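Local coordinates for protein cytosine deaminase (Klebsiella pneumoniae, PDB 4R85) that probably catalyses the hydrolytic deamination of 5-methylcytosine and cytosine at an iron(II) site in an amidohydrolase fold, at residues E162-A167 with V192-D197; R204-H209 with E222-E227. All coordinates share one frame; numbering follows the deposited sequence.

Contact 1: residues E162-A167 with V192-D197; sequences ELMTRA and VMFLMD
Two helices on the outside of the amidohydrolase barrel, 160-170 and 185-202, meet where Phe194 of the second reaches across to Met164 and Thr165 of the first. The backbones stay well apart: Met164 and Leu195, the nearest pair, have their CA atoms 8.3 Å from each other, so the gap is bridged by side chains and no hydrogen bond crosses it. Phe194 does most of the bridging. With its CG anti to the backbone N (chi1 168°), the ring extends from its own helix and presents its far edge to the neighbour. Two adjoining ring carbons make the touch. CE2 lies 3.9 Å from CB of Met164, an apolar contact close to the helix backbone, and CZ lies 3.9 Å from OG1 of Thr165. Both partners sit near the plane of the ring, so the aromatic group meets helix 160-170 edge-on and does not lay a face against it.

The Thr165 side chain crosses that of Phe194 at about a right angle. Its hydroxyl is not spent on the ring: OG1 lies beside the threonine's own backbone N and is hydrogen-bonded to the carbonyl O of Arg161, one turn earlier in the same helix. What faces the phenyl edge is therefore a polar atom already engaged with its own backbone. Bends at chi2 and chi3 fold the Met164 thioether away from the phenyl; its CE heads toward Leu195 but ends 5.0 Å from CB, short of contact.

Leu198 and Tyr202, farther along helix 185-202, extend the interface, Leu198 against both Met164 and Thr165 and Tyr202 against Thr165. Met164 also packs on Val120 and Pro150, in loops following strands 111-119 and 143-149, while Leu195 and Met196, on the barrel-facing side, pack against strand 205-209.

Contact 2: residues R204-H209 with E222-E227; sequences RLVDVH and EVLAEE. With FE2 (Fe (II) ion), chain H; 17E (5-methylcytosine), chain G.
Leu224 holds its CG anti to the backbone N (chi1 176°), which carries its forked end from helix 220-231 to Val206 and Val208 on strand 205-209, and a chi2 of 65° turns one methyl toward each valine. The two methyls divide the work. CD2 approaches CB of Val208 at 4.1 Å, and CD1 comes within 4.3 Å of CG1 of Val206. The valines are two residues apart on the strand and direct their side chains to the same side, offering the leucine a purely apolar surface. This is a buried, side-chain-only contact, with no hydrogen bond between strand and helix.

His209, directly after Val208, belongs to the active site. NE2 of its imidazole binds the iron(II) ion at 2.4 Å, and CD2 lies 3.7 Å from N3 of 5-methylcytosine, with the ligand approaching the ring obliquely. His56, His58, His241 and Asp308 complete the metal site. The strand thus joins a hydrophobic layer between barrel and helix to the catalytic centre at its C-terminal end, as expected for an amidohydrolase barrel.

Strand 205-209, helix 220-231 and strand 237-240 form a beta-alpha-beta unit of this barrel. Leu224 also packs on Val237 and Ala239 of the second strand, thereby spanning both strands of the unit, while Ala225 touches Leu259 of the next helix, 250-263.

How the contacts relate
From the N terminus, helix 160-170 comes first; the chain then passes through strand 174-175 to helix 185-202, where contact 1 closes a loop of 24 residues. Strand 205-209 follows almost at once, and contact 2 closes a shorter excursion of 12 residues when helix 220-231 returns to it. The two closures lie in series, neither nested nor crossed, with centres about 12 Å apart. Helix 185-202 connects them: CG1 of Val192 packs 3.8 Å from CG1 of Val223, and SD of Met193 lies 3.5 Å from CD of Glu227. Three successive outer helices are thereby joined side by side around the barrel.

Contact 1: residues E162-A167 with V192-D197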
ATOM      1  N   GLU A 162      -7.512   1.949  39.217  1.00 16.00           N
ATOM      2  CA  GLU A 162      -7.090   3.248  39.747  1.00 15.64           C
ATOM      3  C   GLU A 162      -6.422   4.092  38.685  1.00 15.41           C
ATOM      4  O   GLU A 162      -6.612   5.302  38.635  1.00 17.14           O
ATOM      5  CB  GLU A 162      -6.049   3.092  40.873  1.00 21.72           C
ATOM      6  CG  GLU A 162      -6.553   2.536  42.167  1.00 28.21           C
ATOM      7  CD  GLU A 162      -5.516   2.646  43.281  1.00 27.51           C
ATOM      8  OE1 GLU A 162      -4.312   2.924  43.002  1.00 21.96           O
ATOM      9  OE2 GLU A 162      -5.925   2.479  44.444  1.00 31.45           O
ATOM     10  N   LEU A 163      -5.577   3.456  37.885  1.00 15.05           N
ATOM     11  CA  LEU A 163      -4.852   4.162  36.834  1.00 14.79           C
ATOM     12  C   LEU A 163      -5.795   4.683  35.750  1.00 17.46           C
ATOM     13  O   LEU A 163      -5.645   5.809  35.282  1.00 14.49           O
ATOM     14  CB  LEU A 163      -3.787   3.258  36.218  1.00 14.45           C
ATOM     15  CG  LEU A 163      -2.608   3.021  37.170  1.00 17.07           C
ATOM     16  CD1 LEU A 163      -1.772   1.834  36.683  1.00 15.57           C
ATOM     17  CD2 LEU A 163      -1.769   4.288  37.262  1.00 16.70           C
ATOM     18  N   MET A 164      -6.761   3.864  35.363  1.00 13.88           N
ATOM     19  CA  MET A 164      -7.774   4.289  34.382  1.00 13.52           C
ATOM     20  C   MET A 164      -8.554   5.488  34.914  1.00 14.01           C
ATOM     21  O   MET A 164      -8.769   6.467  34.206  1.00 19.55           O
ATOM     22  CB  MET A 164      -8.739   3.149  34.071  1.00 16.63           C
ATOM     23  CG  MET A 164      -8.143   2.063  33.176  1.00 15.74           C
ATOM     24  SD  MET A 164      -7.840   2.678  31.508  1.00 15.70           S
ATOM     25  CE  MET A 164      -9.535   2.812  30.879  1.00 13.83           C
ATOM     26  N   THR A 165      -8.959   5.404  36.176  1.00 15.71           N
ATOM     27  CA  THR A 165      -9.744   6.462  36.812  1.00 15.03           C
ATOM     28  C   THR A 165      -8.920   7.736  36.915  1.00 17.06           C
ATOM     29  O   THR A 165      -9.399   8.825  36.599  1.00 16.32           O
ATOM     30  CB  THR A 165     -10.219   6.014  38.209  1.00 15.64           C
ATOM     31  OG1 THR A 165     -10.994   4.814  38.082  1.00 15.82           O
ATOM     32  CG2 THR A 165     -11.053   7.096  38.897  1.00 18.59           C
ATOM     33  N   ARG A 166      -7.670   7.598  37.350  1.00 18.80           N
ATOM     34  CA  ARG A 166      -6.780   8.749  37.488  1.00 16.27           C
ATOM     35  C   ARG A 166      -6.558   9.416  36.132  1.00 15.94           C
ATOM     36  O   ARG A 166      -6.576  10.637  36.027  1.00 18.79           O
ATOM     37  CB  ARG A 166      -5.441   8.317  38.101  1.00 17.36           C
ATOM     38  CG  ARG A 166      -4.440   9.442  38.266  1.00 19.98           C
ATOM     39  CD  ARG A 166      -4.888  10.443  39.333  1.00 21.79           C
ATOM     40  NE  ARG A 166      -4.145  11.689  39.210  1.00 34.28           N
ATOM     41  CZ  ARG A 166      -4.704  12.892  39.220  1.00 42.11           C
ATOM     42  NH1 ARG A 166      -6.020  13.018  39.374  1.00 42.22           N
ATOM     43  NH2 ARG A 166      -3.944  13.971  39.093  1.00 46.00           N
ATOM     44  N   ALA A 167      -6.363   8.609  35.092  1.00 15.81           N
ATOM     45  CA  ALA A 167      -6.154   9.134  33.740  1.00 14.91           C
ATOM     46  C   ALA A 167      -7.345   9.961  33.261  1.00 20.35           C
ATOM     47  O   ALA A 167      -7.184  11.016  32.640  1.00 17.23           O
ATOM     48  CB  ALA A 167      -5.888   7.989  32.763  1.00 14.18           C
ATOM     49  N   VAL A 192     -14.788  -4.765  30.481  1.00 13.45           N
ATOM     50  CA  VAL A 192     -15.702  -3.974  29.655  1.00 10.62           C
ATOM     51  C   VAL A 192     -16.781  -3.328  30.523  1.00 11.04           C
ATOM     52  O   VAL A 192     -17.116  -2.152  30.329  1.00 12.88           O
ATOM     53  CB  VAL A 192     -16.322  -4.798  28.505  1.00 10.33           C
ATOM     54  CG1 VAL A 192     -17.391  -3.983  27.771  1.00 11.26           C
ATOM     55  CG2 VAL A 192     -15.228  -5.275  27.532  1.00 10.38           C
ATOM     56  N   MET A 193     -17.305  -4.073  31.495  1.00 11.31           N
ATOM     57  CA  MET A 193     -18.301  -3.503  32.412  1.00 13.37           C
ATOM     58  C   MET A 193     -17.727  -2.311  33.173  1.00 15.51           C
ATOM     59  O   MET A 193     -18.373  -1.262  33.281  1.00 14.24           O
ATOM     60  CB  MET A 193     -18.819  -4.557  33.394  1.00 13.51           C
ATOM     61  CG  MET A 193     -19.429  -5.777  32.723  1.00 13.71           C
ATOM     62  SD  MET A 193     -20.813  -5.335  31.619  1.00 18.67           S
ATOM     63  CE  MET A 193     -21.300  -6.968  31.045  1.00 29.53           C
ATOM     64  N   PHE A 194     -16.503  -2.469  33.678  1.00 13.38           N
ATOM     65  CA  PHE A 194     -15.817  -1.384  34.369  1.00 12.98           C
ATOM     66  C   PHE A 194     -15.627  -0.139  33.498  1.00 12.84           C
ATOM     67  O   PHE A 194     -15.910   0.973  33.932  1.00 12.70           O
ATOM     68  CB  PHE A 194     -14.446  -1.830  34.911  1.00 13.20           C
ATOM     69  CG  PHE A 194     -13.599  -0.680  35.376  1.00 12.77           C
ATOM     70  CD1 PHE A 194     -13.827  -0.095  36.621  1.00 13.38           C
ATOM     71  CD2 PHE A 194     -12.619  -0.138  34.553  1.00 13.17           C
ATOM     72  CE1 PHE A 194     -13.064   0.991  37.052  1.00 17.22           C
ATOM     73  CE2 PHE A 194     -11.845   0.950  34.982  1.00 14.76           C
ATOM     74  CZ  PHE A 194     -12.072   1.510  36.231  1.00 16.63           C
ATOM     75  N   LEU A 195     -15.107  -0.322  32.292  1.00 11.83           N
ATOM     76  CA  LEU A 195     -14.737   0.821  31.473  1.00 11.75           C
ATOM     77  C   LEU A 195     -15.983   1.574  31.005  1.00 12.28           C
ATOM     78  O   LEU A 195     -15.974   2.797  30.906  1.00 12.59           O
ATOM     79  CB  LEU A 195     -13.838   0.421  30.293  1.00 11.25           C
ATOM     80  CG  LEU A 195     -14.382  -0.305  29.056  1.00 16.33           C
ATOM     81  CD1 LEU A 195     -14.940   0.659  27.984  1.00 13.64           C
ATOM     82  CD2 LEU A 195     -13.281  -1.181  28.455  1.00 14.82           C
ATOM     83  N   MET A 196     -17.056   0.841  30.739  1.00 12.89           N
ATOM     84  CA  MET A 196     -18.319   1.481  30.380  1.00 13.59           C
ATOM     85  C   MET A 196     -18.908   2.258  31.561  1.00 16.73           C
ATOM     86  O   MET A 196     -19.408   3.367  31.386  1.00 15.51           O
ATOM     87  CB  MET A 196     -19.319   0.459  29.816  1.00 12.15           C
ATOM     88  CG  MET A 196     -18.896  -0.133  28.476  1.00 13.26           C
ATOM     89  SD  MET A 196     -18.806   1.065  27.113  1.00 16.32           S
ATOM     90  CE  MET A 196     -20.548   1.201  26.660  1.00 13.73           C
ATOM     91  N   ASP A 197     -18.828   1.690  32.766  1.00 14.12           N
ATOM     92  CA  ASP A 197     -19.254   2.408  33.970  1.00 13.47           C
ATOM     93  C   ASP A 197     -18.435   3.682  34.160  1.00 19.07           C
ATOM     94  O   ASP A 197     -18.983   4.740  34.488  1.00 14.21           O
ATOM     95  CB  ASP A 197     -19.103   1.534  35.224  1.00 14.23           C
ATOM     96  CG  ASP A 197     -20.155   0.436  35.313  1.00 20.01           C
ATOM     97  OD1 ASP A 197     -21.170   0.512  34.584  1.00 21.97           O
ATOM     98  OD2 ASP A 197     -19.973  -0.495  36.128  1.00 22.15           O
TER

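Contact 2: residues R204-H209 with E222-E227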
ATOM      1  N   ARG A 204     -17.600  10.461  29.334  1.00 15.54           N
ATOM      2  CA  ARG A 204     -16.548  10.440  28.327  1.00 13.77           C
ATOM      3  C   ARG A 204     -16.906   9.529  27.166  1.00 16.33           C
ATOM      4  O   ARG A 204     -17.829   8.715  27.258  1.00 17.89           O
ATOM      5  CB  ARG A 204     -15.219   9.988  28.949  1.00 16.67           C
ATOM      6  CG  ARG A 204     -14.820  10.778  30.191  1.00 15.25           C
ATOM      7  CD  ARG A 204     -14.433  12.219  29.875  1.00 16.08           C
ATOM      8  NE  ARG A 204     -14.498  13.049  31.074  1.00 24.71           N
ATOM      9  CZ  ARG A 204     -13.459  13.350  31.847  1.00 26.26           C
ATOM     10  NH1 ARG A 204     -13.634  14.103  32.920  1.00 32.57           N
ATOM     11  NH2 ARG A 204     -12.246  12.905  31.551  1.00 24.35           N
ATOM     12  N   LEU A 205     -16.170   9.676  26.071  1.00 12.89           N
ATOM     13  CA  LEU A 205     -16.303   8.790  24.927  1.00 12.35           C
ATOM     14  C   LEU A 205     -15.605   7.469  25.243  1.00 15.64           C
ATOM     15  O   LEU A 205     -14.913   7.358  26.254  1.00 14.58           O
ATOM     16  CB  LEU A 205     -15.682   9.430  23.682  1.00 12.26           C
ATOM     17  CG  LEU A 205     -16.231  10.807  23.290  1.00 13.89           C
ATOM     18  CD1 LEU A 205     -15.647  11.258  21.950  1.00 19.76           C
ATOM     19  CD2 LEU A 205     -17.752  10.760  23.215  1.00 19.03           C
ATOM     20  N   VAL A 206     -15.798   6.475  24.382  1.00 11.82           N
ATOM     21  CA  VAL A 206     -15.189   5.155  24.557  1.00 13.73           C
ATOM     22  C   VAL A 206     -14.541   4.707  23.255  1.00 15.68           C
ATOM     23  O   VAL A 206     -15.146   4.821  22.193  1.00 14.91           O
ATOM     24  CB  VAL A 206     -16.259   4.111  24.950  1.00 12.22           C
ATOM     25  CG1 VAL A 206     -15.696   2.689  24.900  1.00 13.11           C
ATOM     26  CG2 VAL A 206     -16.804   4.421  26.328  1.00 13.19           C
ATOM     27  N   ASP A 207     -13.310   4.212  23.328  1.00 10.44           N
ATOM     28  CA  ASP A 207     -12.656   3.617  22.161  1.00 10.08           C
ATOM     29  C   ASP A 207     -11.767   2.466  22.618  1.00 15.03           C
ATOM     30  O   ASP A 207     -10.717   2.694  23.208  1.00 14.19           O
ATOM     31  CB  ASP A 207     -11.812   4.648  21.422  1.00 10.19           C
ATOM     32  CG  ASP A 207     -11.409   4.191  20.032  1.00 17.00           C
ATOM     33  OD1 ASP A 207     -11.354   5.048  19.117  1.00 21.39           O
ATOM     34  OD2 ASP A 207     -11.152   2.983  19.841  1.00 19.76           O
ATOM     35  N   VAL A 208     -12.189   1.240  22.320  1.00 12.86           N
ATOM     36  CA  VAL A 208     -11.594   0.045  22.903  1.00 14.63           C
ATOM     37  C   VAL A 208     -10.836  -0.780  21.863  1.00 14.32           C
ATOM     38  O   VAL A 208     -11.340  -1.004  20.758  1.00 16.21           O
ATOM     39  CB  VAL A 208     -12.701  -0.835  23.539  1.00 15.82           C
ATOM     40  CG1 VAL A 208     -12.156  -2.196  23.940  1.00 15.07           C
ATOM     41  CG2 VAL A 208     -13.324  -0.127  24.740  1.00 14.25           C
ATOM     42  N   HIS A 209      -9.631  -1.223  22.226  1.00 10.71           N
ATOM     43  CA  HIS A 209      -8.888  -2.226  21.450  1.00 13.73           C
ATOM     44  C   HIS A 209      -9.600  -3.544  21.674  1.00 13.79           C
ATOM     45  O   HIS A 209      -9.439  -4.186  22.701  1.00 15.31           O
ATOM     46  CB  HIS A 209      -7.441  -2.330  21.937  1.00 10.29           C
ATOM     47  CG  HIS A 209      -6.546  -1.271  21.379  1.00 11.04           C
ATOM     48  ND1 HIS A 209      -6.709   0.066  21.667  1.00 13.64           N
ATOM     49  CD2 HIS A 209      -5.489  -1.352  20.539  1.00 10.54           C
ATOM     50  CE1 HIS A 209      -5.788   0.768  21.029  1.00 12.16           C
ATOM     51  NE2 HIS A 209      -5.035  -0.072  20.340  1.00 13.73           N
ATOM     52  N   GLU A 222     -19.177  -8.333  21.240  1.00 11.26           N
ATOM     53  CA  GLU A 222     -20.595  -8.461  21.616  1.00 14.23           C
ATOM     54  C   GLU A 222     -20.882  -7.841  22.983  1.00 14.71           C
ATOM     55  O   GLU A 222     -21.944  -7.270  23.195  1.00 11.21           O
ATOM     56  CB  GLU A 222     -21.079  -9.918  21.581  1.00 11.12           C
ATOM     57  CG  GLU A 222     -20.480 -10.822  22.680  1.00 16.94           C
ATOM     58  CD  GLU A 222     -20.998 -12.259  22.634  1.00 23.66           C
ATOM     59  OE1 GLU A 222     -21.073 -12.908  23.709  1.00 20.16           O
ATOM     60  OE2 GLU A 222     -21.305 -12.749  21.523  1.00 18.93           O
ATOM     61  N   VAL A 223     -19.936  -7.955  23.912  1.00 11.26           N
ATOM     62  CA  VAL A 223     -20.136  -7.394  25.247  1.00 10.11           C
ATOM     63  C   VAL A 223     -20.140  -5.873  25.178  1.00 10.14           C
ATOM     64  O   VAL A 223     -20.978  -5.213  25.785  1.00 12.51           O
ATOM     65  CB  VAL A 223     -19.038  -7.857  26.233  1.00 14.14           C
ATOM     66  CG1 VAL A 223     -19.317  -7.302  27.631  1.00 15.93           C
ATOM     67  CG2 VAL A 223     -18.980  -9.368  26.261  1.00 14.28           C
ATOM     68  N   LEU A 224     -19.199  -5.324  24.421  1.00 10.69           N
ATOM     69  CA  LEU A 224     -19.091  -3.884  24.266  1.00  9.93           C
ATOM     70  C   LEU A 224     -20.328  -3.298  23.570  1.00 12.82           C
ATOM     71  O   LEU A 224     -20.896  -2.293  24.020  1.00 10.41           O
ATOM     72  CB  LEU A 224     -17.822  -3.548  23.470  1.00 12.02           C
ATOM     73  CG  LEU A 224     -17.594  -2.070  23.137  1.00 15.96           C
ATOM     74  CD1 LEU A 224     -17.371  -1.270  24.407  1.00 17.95           C
ATOM     75  CD2 LEU A 224     -16.420  -1.888  22.180  1.00 16.11           C
ATOM     76  N   ALA A 225     -20.739  -3.925  22.477  1.00 10.69           N
ATOM     77  CA  ALA A 225     -21.882  -3.423  21.707  1.00 11.54           C
ATOM     78  C   ALA A 225     -23.159  -3.511  22.537  1.00 12.81           C
ATOM     79  O   ALA A 225     -23.993  -2.598  22.507  1.00 16.71           O
ATOM     80  CB  ALA A 225     -22.029  -4.194  20.387  1.00 10.04           C
ATOM     81  N   GLU A 226     -23.316  -4.595  23.294  1.00 11.60           N
ATOM     82  CA  GLU A 226     -24.514  -4.705  24.129  1.00 20.47           C
ATOM     83  C   GLU A 226     -24.553  -3.655  25.247  1.00 17.17           C
ATOM     84  O   GLU A 226     -25.602  -3.079  25.520  1.00 16.98           O
ATOM     85  CB  GLU A 226     -24.707  -6.130  24.668  1.00 16.70           C
ATOM     86  CG  GLU A 226     -25.880  -6.311  25.660  1.00 15.24           C
ATOM     87  CD  GLU A 226     -27.279  -6.081  25.061  1.00 21.34           C
ATOM     88  OE1 GLU A 226     -27.410  -5.750  23.864  1.00 24.73           O
ATOM     89  OE2 GLU A 226     -28.265  -6.243  25.811  1.00 22.44           O
ATOM     90  N   GLU A 227     -23.416  -3.399  25.893  1.00 15.65           N
ATOM     91  CA  GLU A 227     -23.387  -2.355  26.910  1.00 11.68           C
ATOM     92  C   GLU A 227     -23.719  -1.002  26.297  1.00 15.08           C
ATOM     93  O   GLU A 227     -24.462  -0.213  26.877  1.00 14.93           O
ATOM     94  CB  GLU A 227     -22.017  -2.313  27.599  1.00 17.35           C
ATOM     95  CG  GLU A 227     -21.802  -3.517  28.519  1.00 15.68           C
ATOM     96  CD  GLU A 227     -22.975  -3.699  29.482  1.00 20.53           C
ATOM     97  OE1 GLU A 227     -23.549  -4.815  29.532  1.00 22.62           O
ATOM     98  OE2 GLU A 227     -23.333  -2.721  30.181  1.00 19.35           O
TER
HETATM   99 FE   FE2 H 502      -4.064   0.567  18.297  1.00 19.40          FE
HETATM  100  N1  17E G 501      -0.822  -1.832  21.464  1.00 12.92           N
HETATM  101  C2  17E G 501      -1.778  -2.683  21.091  1.00 13.67           C
HETATM  102  O2  17E G 501      -2.381  -3.474  22.035  1.00 13.81           O
HETATM  103  N3  17E G 501      -2.169  -2.784  19.816  1.00 15.01           N
HETATM  104  C4  17E G 501      -1.595  -2.024  18.868  1.00 19.47           C
HETATM  105  N4  17E G 501      -2.020  -2.141  17.510  1.00 20.70           N
HETATM  106  C5  17E G 501      -0.591  -1.116  19.211  1.00 13.49           C
HETATM  107  C6  17E G 501      -0.221  -1.042  20.551  1.00 14.79           C
HETATM  108  CM5 17E G 501       0.055  -0.260  18.169  1.00 14.00           C